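Local coordinates for protein paenibacillus xanthan lyase (Paenibacillus, PDB 6F2P) that cleaves the polysaccharide xanthan by eliminative lysis, probably removing the terminal mannose of its side chains, at residues Lys336-Ile340 with Asp341-Ala345. Residues are numbered along the deposited sequence; the frame is centred on the assembly and turned at random.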
loop_
_atom_site.group_PDB
_atom_site.type_symbol
_atom_site.label_atom_id
_atom_site.label_comp_id
_atom_site.label_asym_id
_atom_site.label_seq_id
_atom_site.Cartn_x
_atom_site.Cartn_y
_atom_site.Cartn_z
ATOM N N LYS A 336 36.270 -3.040 -3.841
ATOM C CA LYS A 336 37.090 -2.957 -2.635
ATOM C C LYS A 336 36.443 -3.636 -1.434
ATOM O O LYS A 336 37.051 -3.729 -0.368
ATOM C CB LYS A 336 37.383 -1.500 -2.290
ATOM C CG LYS A 336 38.345 -0.816 -3.236
ATOM C CD LYS A 336 38.137 0.683 -3.207
ATOM C CE LYS A 336 39.347 1.414 -3.741
ATOM N NZ LYS A 336 40.499 1.291 -2.801
ATOM N N ALA A 337 35.212 -4.109 -1.601
ATOM C CA ALA A 337 34.471 -4.653 -0.463
ATOM C C ALA A 337 34.269 -6.167 -0.507
ATOM O O ALA A 337 34.181 -6.803 0.529
ATOM C CB ALA A 337 33.131 -3.946 -0.315
ATOM N N VAL A 338 34.202 -6.742 -1.699
ATOM C CA VAL A 338 33.850 -8.152 -1.837
ATOM C C VAL A 338 35.050 -9.082 -1.940
ATOM O O VAL A 338 36.204 -8.645 -2.012
ATOM C CB VAL A 338 32.989 -8.380 -3.083
ATOM C CG1 VAL A 338 31.737 -7.539 -3.005
ATOM C CG2 VAL A 338 33.788 -8.051 -4.327
ATOM N N SER A 339 34.757 -10.376 -1.967
ATOM C CA SER A 339 35.792 -11.395 -2.023
ATOM C C SER A 339 36.407 -11.449 -3.409
ATOM O O SER A 339 35.881 -10.853 -4.362
ATOM C CB SER A 339 35.201 -12.757 -1.687
ATOM O OG SER A 339 34.320 -13.177 -2.717
ATOM N N ILE A 340 37.516 -12.175 -3.522
ATOM C CA ILE A 340 38.215 -12.291 -4.791
ATOM C C ILE A 340 37.293 -12.902 -5.829
ATOM O O ILE A 340 37.204 -12.412 -6.951
ATOM C CB ILE A 340 39.505 -13.117 -4.655
ATOM C CG1 ILE A 340 40.523 -12.342 -3.816
ATOM C CG2 ILE A 340 40.084 -13.442 -6.031
ATOM C CD1 ILE A 340 41.731 -13.149 -3.403
ATOM N N ASP A 341 36.589 -13.954 -5.428
ATOM C CA ASP A 341 35.638 -14.636 -6.291
ATOM C C ASP A 341 34.696 -13.655 -6.979
ATOM O O ASP A 341 34.500 -13.707 -8.198
ATOM C CB ASP A 341 34.817 -15.620 -5.467
ATOM C CG ASP A 341 34.271 -16.744 -6.300
ATOM O OD1 ASP A 341 34.926 -17.103 -7.304
ATOM O OD2 ASP A 341 33.191 -17.267 -5.956
ATOM N N LEU A 342 34.125 -12.754 -6.190
ATOM C CA LEU A 342 33.216 -11.755 -6.730
ATOM C C LEU A 342 33.939 -10.693 -7.546
ATOM O O LEU A 342 33.378 -10.175 -8.508
ATOM C CB LEU A 342 32.396 -11.117 -5.615
ATOM C CG LEU A 342 31.341 -12.071 -5.069
ATOM C CD1 LEU A 342 30.829 -11.602 -3.727
ATOM C CD2 LEU A 342 30.214 -12.189 -6.082
ATOM N N ILE A 343 35.177 -10.370 -7.169
ATOM C CA ILE A 343 35.980 -9.430 -7.943
ATOM C C ILE A 343 36.154 -9.984 -9.345
ATOM O O ILE A 343 36.004 -9.274 -10.346
ATOM C CB ILE A 343 37.362 -9.240 -7.332
ATOM C CG1 ILE A 343 37.241 -8.563 -5.969
ATOM C CG2 ILE A 343 38.244 -8.428 -8.264
ATOM C CD1 ILE A 343 38.549 -8.303 -5.313
ATOM N N ILE A 344 36.449 -11.276 -9.405
ATOM C CA ILE A 344 36.620 -11.959 -10.672
ATOM C C ILE A 344 35.333 -11.900 -11.478
ATOM O O ILE A 344 35.343 -11.479 -12.639
ATOM C CB ILE A 344 37.041 -13.406 -10.448
ATOM C CG1 ILE A 344 38.408 -13.444 -9.758
ATOM C CG2 ILE A 344 37.086 -14.149 -11.767
ATOM C CD1 ILE A 344 38.782 -14.808 -9.239
ATOM N N ALA A 345 34.228 -12.298 -10.853
ATOM C CA ALA A 345 32.917 -12.261 -11.502
ATOM C C ALA A 345 32.562 -10.853 -11.955
ATOM O O ALA A 345 32.122 -10.655 -13.080
ATOM C CB ALA A 345 31.843 -12.800 -10.581
#
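The flat peptide groups after Ser339 and Ile340 meet the next helical turn through their oxygens: Ile343 N donates a hydrogen bond to Ser339 O (2.9 Å), and Ile344 N one to Ile340 O. The other flat group, the carboxylate of Asp341, is swung away from this turn, its CG anti to the backbone N (chi1 -155°), and OD2 forms a salt bridge with Arg305. Serine suits the N-cap because its short hydroxyl can turn back over the helix start: Ser339 OG stands 3.5 Å from Leu342 N, a loose approach. Before it, Val338, compact and buried, sets CG2 against Leu342 CB at 3.6 Å, the two side chains crossing at about a right angle, and reaches Ile343 CG1 at 3.9 Å. Leucine suits 342, its apolar chain also meeting Ala301. Buried Ile340 puts CG2 on Ile344 CD1 (3.7 Å) and reaches Val34. Ile343 is long enough to pack on Asp29 and Ile30 of helix 28-46 as well. Were it cut back to an alanine, Val338 CG2 would probably lose an apolar partner and a gap open toward Ile30. The contact of Val338 at N' with Ile343 at N4, flanking the N-cap serine, is a hydrophobic staple, starting helix 340-351 against helices 28-46 and 292-307.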